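Local coordinates for nuclear fusion protein BIK1 (Saccharomyces cerevisiae, PDB 6FC6) that is required for nuclear fusion, chromosome disjunction and nuclear segregation in mitosis, and binds microtubules and kinesin, here as its CAP-Gly domain with a bound Bim1 peptide, at residues F13-Y26 against M36-K48. Numbering follows the deposited sequence.
Sequences FIQIPNLGRGQLKY and MFAGVDLLANIGK
Q23 and D41 form a hydrogen-bonded antiparallel pair, Q23 N to D41 O and D41 N to Q23 O both at 2.9 Å, and a classic bulge follows, where K25 and Y26 together face G39. There G39 O takes a bond of 2.7 Å from K25 N and a weak one from Y26 N, while G39 N returns a bond to Y26 O. Glycine suits this place, since a CB on G39 would sit tight against Y26 CB; likewise, one on G22 would press on L42 CD2.

Apolar branches fill one face of the sheet. The side chain of I16 meets V40 tip to tip, CD1 to CG2, and crosses that of L42 at about a right angle, 3.9 Å from I16 CD1 to L42 CD2. The other methyl of L42, CD1, rests 3.9 Å from L19 CG, so one leucine fork touches both ends of the turn joining strands 13-16 and 20-28. With an alanine here both methyls are gone, and I16 CD1 and L19 CG would probably lose a partner, leaving a gap beside the turn. Farther along, L24 CD1 touches A38 CB, and helix 72-81 covers both residues.

D41, Q23 and Y26 lie on the other face. With chi1 at -176° the D41 carboxylate swings away from its own N, and OD1 accepts L43 N at 3.0 Å from above the carboxylate plane, an Asx turn. A carboxylate suits this buried spot, its two oxygens serving L43 N, S66 OG and E62 N. K25's long aliphatic chain runs alongside, CD 3.7 Å from D41 CB, while NZ stays beyond salt-bridge distance and bonds Q60 O. At the hairpin's edge L43 CD1 makes an apolar contact with the F13 ring edge; R21 NH1 lies over one ring face and Q23 CG over the opposite one, both offset toward the rim.

The hairpin of this SH3-like CAP-Gly domain thus joins an oily inner face to a carboxylate whose hydrogen bonds fix the strand's exit, and K25 nearby would probably help stabilise its negative charge.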
ATOM      1  N   PHE A  13       3.563   9.141   4.370  1.00 29.80           N
ATOM      2  CA  PHE A  13       4.078   9.096   3.029  1.00 29.01           C
ATOM      3  C   PHE A  13       5.408   8.427   2.972  1.00 27.71           C
ATOM      4  O   PHE A  13       6.224   8.635   3.825  1.00 33.27           O
ATOM      5  CB  PHE A  13       4.156  10.515   2.454  1.00 29.58           C
ATOM      6  CG  PHE A  13       2.794  11.136   2.246  1.00 31.53           C
ATOM      7  CD1 PHE A  13       2.133  11.737   3.275  1.00 32.54           C
ATOM      8  CD2 PHE A  13       2.163  11.053   0.996  1.00 32.54           C
ATOM      9  CE1 PHE A  13       0.880  12.275   3.073  1.00 36.05           C
ATOM     10  CE2 PHE A  13       0.933  11.619   0.790  1.00 34.17           C
ATOM     11  CZ  PHE A  13       0.264  12.179   1.843  1.00 33.33           C
ATOM     12  N   ILE A  14       5.623   7.612   1.957  1.00 30.36           N
ATOM     13  CA  ILE A  14       6.890   6.943   1.728  1.00 30.37           C
ATOM     14  C   ILE A  14       7.328   7.190   0.291  1.00 35.03           C
ATOM     15  O   ILE A  14       6.505   7.457  -0.574  1.00 35.53           O
ATOM     16  CB  ILE A  14       6.848   5.439   1.982  1.00 31.79           C
ATOM     17  CG1 ILE A  14       5.728   4.727   1.195  1.00 34.48           C
ATOM     18  CG2 ILE A  14       6.709   5.141   3.460  1.00 36.48           C
ATOM     19  CD1 ILE A  14       5.812   3.221   1.311  1.00 32.62           C
ATOM     20  N   GLN A  15       8.618   7.057   0.038  1.00 37.73           N
ATOM     21  CA  GLN A  15       9.186   7.392  -1.261  1.00 41.12           C
ATOM     22  C   GLN A  15       9.573   6.076  -1.820  1.00 38.80           C
ATOM     23  O   GLN A  15      10.564   5.514  -1.440  1.00 42.03           O
ATOM     24  CB  GLN A  15      10.391   8.339  -1.150  1.00 47.72           C
ATOM     25  CG  GLN A  15      10.772   8.978  -2.481  1.00 54.73           C
ATOM     26  CD  GLN A  15       9.827  10.125  -2.856  1.00 59.80           C
ATOM     27  OE1 GLN A  15       9.478  10.968  -2.012  1.00 63.10           O
ATOM     28  NE2 GLN A  15       9.417  10.163  -4.112  1.00 61.05           N
ATOM     29  N   ILE A  16       8.738   5.532  -2.679  1.00 37.58           N
ATOM     30  CA  ILE A  16       8.934   4.191  -3.156  1.00 44.45           C
ATOM     31  C   ILE A  16       9.861   4.291  -4.367  1.00 51.01           C
ATOM     32  O   ILE A  16       9.531   4.983  -5.311  1.00 50.70           O
ATOM     33  CB  ILE A  16       7.632   3.540  -3.575  1.00 43.80           C
ATOM     34  CG1 ILE A  16       6.669   3.519  -2.377  1.00 45.62           C
ATOM     35  CG2 ILE A  16       7.865   2.124  -4.064  1.00 46.46           C
ATOM     36  CD1 ILE A  16       5.224   3.610  -2.793  1.00 45.03           C
ATOM     37  N   PRO A  17      11.012   3.602  -4.322  1.00 54.81           N
ATOM     38  CA  PRO A  17      11.952   3.651  -5.439  1.00 60.30           C
ATOM     39  C   PRO A  17      11.285   3.154  -6.706  1.00 57.50           C
ATOM     40  O   PRO A  17      10.578   2.154  -6.660  1.00 58.13           O
ATOM     41  CB  PRO A  17      13.063   2.675  -5.010  1.00 60.53           C
ATOM     42  CG  PRO A  17      12.397   1.739  -4.053  1.00 62.01           C
ATOM     43  CD  PRO A  17      11.404   2.592  -3.313  1.00 57.82           C
ATOM     44  N   ASN A  18      11.468   3.910  -7.787  1.00 65.77           N
ATOM     45  CA  ASN A  18      10.962   3.600  -9.136  1.00 66.47           C
ATOM     46  C   ASN A  18       9.479   3.827  -9.304  1.00 63.68           C
ATOM     47  O   ASN A  18       8.936   3.498 -10.344  1.00 67.21           O
ATOM     48  CB  ASN A  18      11.332   2.173  -9.597  1.00 70.10           C
ATOM     49  CG  ASN A  18      12.846   1.932  -9.617  1.00 80.29           C
ATOM     50  OD1 ASN A  18      13.642   2.847  -9.899  1.00 84.75           O
ATOM     51  ND2 ASN A  18      13.255   0.694  -9.316  1.00 77.67           N
ATOM     52  N   LEU A  19       8.820   4.375  -8.289  1.00 57.59           N
ATOM     53  CA  LEU A  19       7.403   4.655  -8.387  1.00 48.19           C
ATOM     54  C   LEU A  19       7.114   6.066  -8.058  1.00 42.13           C
ATOM     55  O   LEU A  19       6.534   6.761  -8.830  1.00 54.02           O
ATOM     56  CB  LEU A  19       6.608   3.707  -7.484  1.00 48.62           C
ATOM     57  CG  LEU A  19       5.343   3.119  -8.146  1.00 49.72           C
ATOM     58  CD1 LEU A  19       5.408   2.896  -9.643  1.00 52.16           C
ATOM     59  CD2 LEU A  19       4.981   1.810  -7.485  1.00 49.93           C
ATOM     60  N   GLY A  20       7.550   6.526  -6.907  1.00 38.09           N
ATOM     61  CA  GLY A  20       7.294   7.881  -6.483  1.00 38.95           C
ATOM     62  C   GLY A  20       6.796   7.912  -5.036  1.00 35.89           C
ATOM     63  O   GLY A  20       6.860   6.929  -4.316  1.00 36.28           O
ATOM     64  N   ARG A  21       6.343   9.076  -4.621  1.00 33.38           N
ATOM     65  CA  ARG A  21       5.767   9.289  -3.313  1.00 34.96           C
ATOM     66  C   ARG A  21       4.398   8.580  -3.243  1.00 32.65           C
ATOM     67  O   ARG A  21       3.594   8.710  -4.144  1.00 30.81           O
ATOM     68  CB  ARG A  21       5.623  10.754  -3.090  1.00 37.62           C
ATOM     69  CG  ARG A  21       5.230  11.187  -1.697  1.00 48.61           C
ATOM     70  CD  ARG A  21       5.274  12.721  -1.664  1.00 56.70           C
ATOM     71  NE  ARG A  21       5.366  13.283  -0.322  1.00 62.26           N
ATOM     72  CZ  ARG A  21       4.455  14.067   0.260  1.00 68.69           C
ATOM     73  NH1 ARG A  21       3.327  14.415  -0.364  1.00 68.51           N
ATOM     74  NH2 ARG A  21       4.677  14.512   1.507  1.00 73.53           N
ATOM     75  N   GLY A  22       4.167   7.805  -2.186  1.00 28.49           N
ATOM     76  CA  GLY A  22       2.859   7.205  -1.968  1.00 30.07           C
ATOM     77  C   GLY A  22       2.395   7.314  -0.521  1.00 25.82           C
ATOM     78  O   GLY A  22       3.220   7.283   0.385  1.00 27.59           O
ATOM     79  N   GLN A  23       1.090   7.460  -0.322  1.00 23.28           N
ATOM     80  CA  GLN A  23       0.538   7.474   1.015  1.00 22.09           C
ATOM     81  C   GLN A  23       0.154   6.026   1.427  1.00 22.33           C
ATOM     82  O   GLN A  23      -0.576   5.345   0.726  1.00 19.35           O
ATOM     83  CB  GLN A  23      -0.671   8.384   1.097  1.00 23.63           C
ATOM     84  CG  GLN A  23      -1.086   8.648   2.536  1.00 24.99           C
ATOM     85  CD  GLN A  23      -2.308   9.509   2.662  1.00 31.34           C
ATOM     86  OE1 GLN A  23      -3.092   9.566   1.774  1.00 32.51           O
ATOM     87  NE2 GLN A  23      -2.440  10.195   3.778  1.00 29.90           N
ATOM     88  N   LEU A  24       0.636   5.594   2.582  1.00 21.78           N
ATOM     89  CA  LEU A  24       0.314   4.267   3.097  1.00 21.61           C
ATOM     90  C   LEU A  24      -1.155   4.263   3.597  1.00 20.78           C
ATOM     91  O   LEU A  24      -1.525   5.030   4.468  1.00 23.31           O
ATOM     92  CB  LEU A  24       1.266   3.899   4.204  1.00 21.61           C
ATOM     93  CG  LEU A  24       0.963   2.514   4.850  1.00 20.18           C
ATOM     94  CD1 LEU A  24       1.279   1.432   3.834  1.00 19.69           C
ATOM     95  CD2 LEU A  24       1.797   2.301   6.129  1.00 22.17           C
ATOM     96  N   LYS A  25      -1.962   3.393   3.040  1.00 19.12           N
ATOM     97  CA  LYS A  25      -3.375   3.334   3.419  1.00 22.29           C
ATOM     98  C   LYS A  25      -3.874   2.013   4.037  1.00 21.12           C
ATOM     99  O   LYS A  25      -4.988   1.973   4.548  1.00 20.57           O
ATOM    100  CB  LYS A  25      -4.248   3.755   2.241  1.00 23.28           C
ATOM    101  CG  LYS A  25      -3.782   5.120   1.762  1.00 29.93           C
ATOM    102  CD  LYS A  25      -4.820   5.923   1.076  1.00 36.64           C
ATOM    103  CE  LYS A  25      -5.479   6.838   2.048  1.00 39.40           C
ATOM    104  NZ  LYS A  25      -6.613   7.429   1.340  1.00 43.90           N
ATOM    105  N   TYR A  26      -3.103   0.951   3.891  1.00 19.76           N
ATOM    106  CA  TYR A  26      -3.538  -0.363   4.344  1.00 20.24           C
ATOM    107  C   TYR A  26      -2.329  -1.200   4.572  1.00 22.35           C
ATOM    108  O   TYR A  26      -1.346  -1.099   3.778  1.00 18.75           O
ATOM    109  CB  TYR A  26      -4.407  -1.057   3.273  1.00 20.35           C
ATOM    110  CG  TYR A  26      -4.757  -2.472   3.620  1.00 20.14           C
ATOM    111  CD1 TYR A  26      -5.741  -2.779   4.597  1.00 19.54           C
ATOM    112  CD2 TYR A  26      -4.137  -3.495   3.013  1.00 20.55           C
ATOM    113  CE1 TYR A  26      -6.026  -4.083   4.904  1.00 20.53           C
ATOM    114  CE2 TYR A  26      -4.447  -4.812   3.331  1.00 18.74           C
ATOM    115  CZ  TYR A  26      -5.395  -5.080   4.277  1.00 20.46           C
ATOM    116  OH  TYR A  26      -5.675  -6.441   4.532  1.00 24.57           O
ATOM    117  N   MET A  36       1.940 -10.505   3.322  1.00 29.27           N
ATOM    118  CA  MET A  36       1.400  -9.273   3.780  1.00 27.11           C
ATOM    119  C   MET A  36       1.687  -8.220   2.729  1.00 24.46           C
ATOM    120  O   MET A  36       2.627  -8.319   2.000  1.00 23.45           O
ATOM    121  CB  MET A  36       1.987  -8.861   5.149  1.00 31.35           C
ATOM    122  CG  MET A  36       1.669  -9.833   6.300  1.00 32.90           C
ATOM    123  SD  MET A  36      -0.104  -9.924   6.558  1.00 37.47           S
ATOM    124  CE  MET A  36      -0.446 -11.043   7.925  1.00 50.00           C
ATOM    125  N   PHE A  37       0.827  -7.215   2.662  1.00 23.07           N
ATOM    126  CA  PHE A  37       0.894  -6.183   1.632  1.00 21.95           C
ATOM    127  C   PHE A  37       0.743  -4.805   2.236  1.00 21.88           C
ATOM    128  O   PHE A  37       0.050  -4.602   3.214  1.00 19.47           O
ATOM    129  CB  PHE A  37      -0.160  -6.370   0.552  1.00 23.32           C
ATOM    130  CG  PHE A  37       0.090  -7.563  -0.317  1.00 23.69           C
ATOM    131  CD1 PHE A  37      -0.329  -8.814   0.101  1.00 26.44           C
ATOM    132  CD2 PHE A  37       0.795  -7.458  -1.484  1.00 25.75           C
ATOM    133  CE1 PHE A  37      -0.030  -9.931  -0.708  1.00 26.66           C
ATOM    134  CE2 PHE A  37       1.078  -8.550  -2.274  1.00 27.10           C
ATOM    135  CZ  PHE A  37       0.697  -9.795  -1.844  1.00 25.78           C
ATOM    136  N   ALA A  38       1.384  -3.829   1.595  1.00 20.06           N
ATOM    137  CA  ALA A  38       1.086  -2.437   1.883  1.00 20.50           C
ATOM    138  C   ALA A  38       0.189  -1.973   0.752  1.00 21.15           C
ATOM    139  O   ALA A  38       0.532  -2.166  -0.409  1.00 23.60           O
ATOM    140  CB  ALA A  38       2.358  -1.647   1.887  1.00 21.05           C
ATOM    141  N   GLY A  39      -0.925  -1.354   1.069  1.00 19.83           N
ATOM    142  CA  GLY A  39      -1.749  -0.692   0.100  1.00 19.28           C
ATOM    143  C   GLY A  39      -1.393   0.781   0.165  1.00 19.41           C
ATOM    144  O   GLY A  39      -1.472   1.408   1.241  1.00 20.02           O
ATOM    145  N   VAL A  40      -0.994   1.325  -0.983  1.00 20.05           N
ATOM    146  CA  VAL A  40      -0.612   2.716  -1.068  1.00 19.18           C
ATOM    147  C   VAL A  40      -1.392   3.466  -2.121  1.00 18.46           C
ATOM    148  O   VAL A  40      -1.800   2.909  -3.109  1.00 19.28           O
ATOM    149  CB  VAL A  40       0.902   2.901  -1.342  1.00 22.73           C
ATOM    150  CG1 VAL A  40       1.772   2.123  -0.397  1.00 22.79           C
ATOM    151  CG2 VAL A  40       1.272   2.486  -2.736  1.00 25.98           C
ATOM    152  N   ASP A  41      -1.564   4.756  -1.922  1.00 18.30           N
ATOM    153  CA  ASP A  41      -2.192   5.569  -2.901  1.00 18.41           C
ATOM    154  C   ASP A  41      -1.043   6.430  -3.524  1.00 21.52           C
ATOM    155  O   ASP A  41      -0.425   7.245  -2.826  1.00 21.12           O
ATOM    156  CB  ASP A  41      -3.200   6.467  -2.246  1.00 19.99           C
ATOM    157  CG  ASP A  41      -4.000   7.308  -3.284  1.00 20.94           C
ATOM    158  OD1 ASP A  41      -3.570   7.393  -4.430  1.00 22.32           O
ATOM    159  OD2 ASP A  41      -5.076   7.882  -2.933  1.00 24.12           O
ATOM    160  N   LEU A  42      -0.791   6.255  -4.805  1.00 20.97           N
ATOM    161  CA  LEU A  42       0.323   7.007  -5.471  1.00 23.76           C
ATOM    162  C   LEU A  42      -0.092   8.409  -5.969  1.00 23.90           C
ATOM    163  O   LEU A  42       0.713   9.101  -6.542  1.00 27.60           O
ATOM    164  CB  LEU A  42       0.867   6.197  -6.607  1.00 23.15           C
ATOM    165  CG  LEU A  42       1.379   4.834  -6.210  1.00 25.96           C
ATOM    166  CD1 LEU A  42       1.580   3.920  -7.371  1.00 30.19           C
ATOM    167  CD2 LEU A  42       2.681   4.955  -5.439  1.00 29.37           C
ATOM    168  N   LEU A  43      -1.336   8.806  -5.756  1.00 22.62           N
ATOM    169  CA  LEU A  43      -1.849  10.139  -6.075  1.00 25.01           C
ATOM    170  C   LEU A  43      -1.699  10.559  -7.535  1.00 24.33           C
ATOM    171  O   LEU A  43      -1.652  11.742  -7.846  1.00 23.07           O
ATOM    172  CB  LEU A  43      -1.152  11.175  -5.180  1.00 30.84           C
ATOM    173  CG  LEU A  43      -1.147  10.838  -3.680  1.00 37.85           C
ATOM    174  CD1 LEU A  43      -0.360  11.876  -2.894  1.00 40.57           C
ATOM    175  CD2 LEU A  43      -2.567  10.775  -3.176  1.00 37.10           C
ATOM    176  N   ALA A  44      -1.661   9.552  -8.395  1.00 23.04           N
ATOM    177  CA  ALA A  44      -1.665   9.621  -9.804  1.00 25.65           C
ATOM    178  C   ALA A  44      -1.975   8.223 -10.319  1.00 24.60           C
ATOM    179  O   ALA A  44      -1.797   7.211  -9.608  1.00 24.07           O
ATOM    180  CB  ALA A  44      -0.301  10.084 -10.326  1.00 26.20           C
ATOM    181  N   ASN A  45      -2.404   8.148 -11.583  1.00 21.46           N
ATOM    182  CA  ASN A  45      -2.766   6.878 -12.158  1.00 21.68           C
ATOM    183  C   ASN A  45      -1.616   6.004 -12.613  1.00 22.70           C
ATOM    184  O   ASN A  45      -1.653   5.488 -13.728  1.00 23.02           O
ATOM    185  CB  ASN A  45      -3.753   7.081 -13.280  1.00 22.05           C
ATOM    186  CG  ASN A  45      -5.078   7.579 -12.796  1.00 22.24           C
ATOM    187  OD1 ASN A  45      -5.676   7.009 -11.847  1.00 20.39           O
ATOM    188  ND2 ASN A  45      -5.595   8.573 -13.459  1.00 20.19           N
ATOM    189  N   ILE A  46      -0.605   5.869 -11.762  1.00 23.44           N
ATOM    190  CA  ILE A  46       0.547   5.006 -12.011  1.00 24.29           C
ATOM    191  C   ILE A  46       0.501   3.740 -11.150  1.00 25.57           C
ATOM    192  O   ILE A  46       1.472   2.958 -11.118  1.00 27.19           O
ATOM    193  CB  ILE A  46       1.862   5.754 -11.789  1.00 25.15           C
ATOM    194  CG1 ILE A  46       1.886   6.426 -10.409  1.00 27.73           C
ATOM    195  CG2 ILE A  46       1.992   6.842 -12.882  1.00 26.62           C
ATOM    196  CD1 ILE A  46       3.249   6.878  -9.969  1.00 29.41           C
ATOM    197  N   GLY A  47      -0.621   3.529 -10.488  1.00 23.81           N
ATOM    198  CA  GLY A  47      -0.904   2.280  -9.780  1.00 22.60           C
ATOM    199  C   GLY A  47      -1.711   1.340 -10.624  1.00 24.60           C
ATOM    200  O   GLY A  47      -1.656   1.401 -11.813  1.00 24.53           O
ATOM    201  N   LYS A  48      -2.454   0.451 -10.016  1.00 23.83           N
ATOM    202  CA  LYS A  48      -3.204  -0.581 -10.695  1.00 24.22           C
ATOM    203  C   LYS A  48      -4.648  -0.667 -10.332  1.00 26.62           C
ATOM    204  O   LYS A  48      -5.366  -1.426 -10.979  1.00 30.26           O
ATOM    205  CB  LYS A  48      -2.555  -1.958 -10.413  1.00 26.52           C
ATOM    206  CG  LYS A  48      -1.226  -2.068 -11.120  1.00 29.86           C
ATOM    207  CD  LYS A  48      -0.620  -3.450 -11.039  1.00 34.44           C
ATOM    208  CE  LYS A  48       0.675  -3.530 -11.867  1.00 36.95           C
ATOM    209  NZ  LYS A  48       1.267  -4.884 -11.609  1.00 43.24           N
TER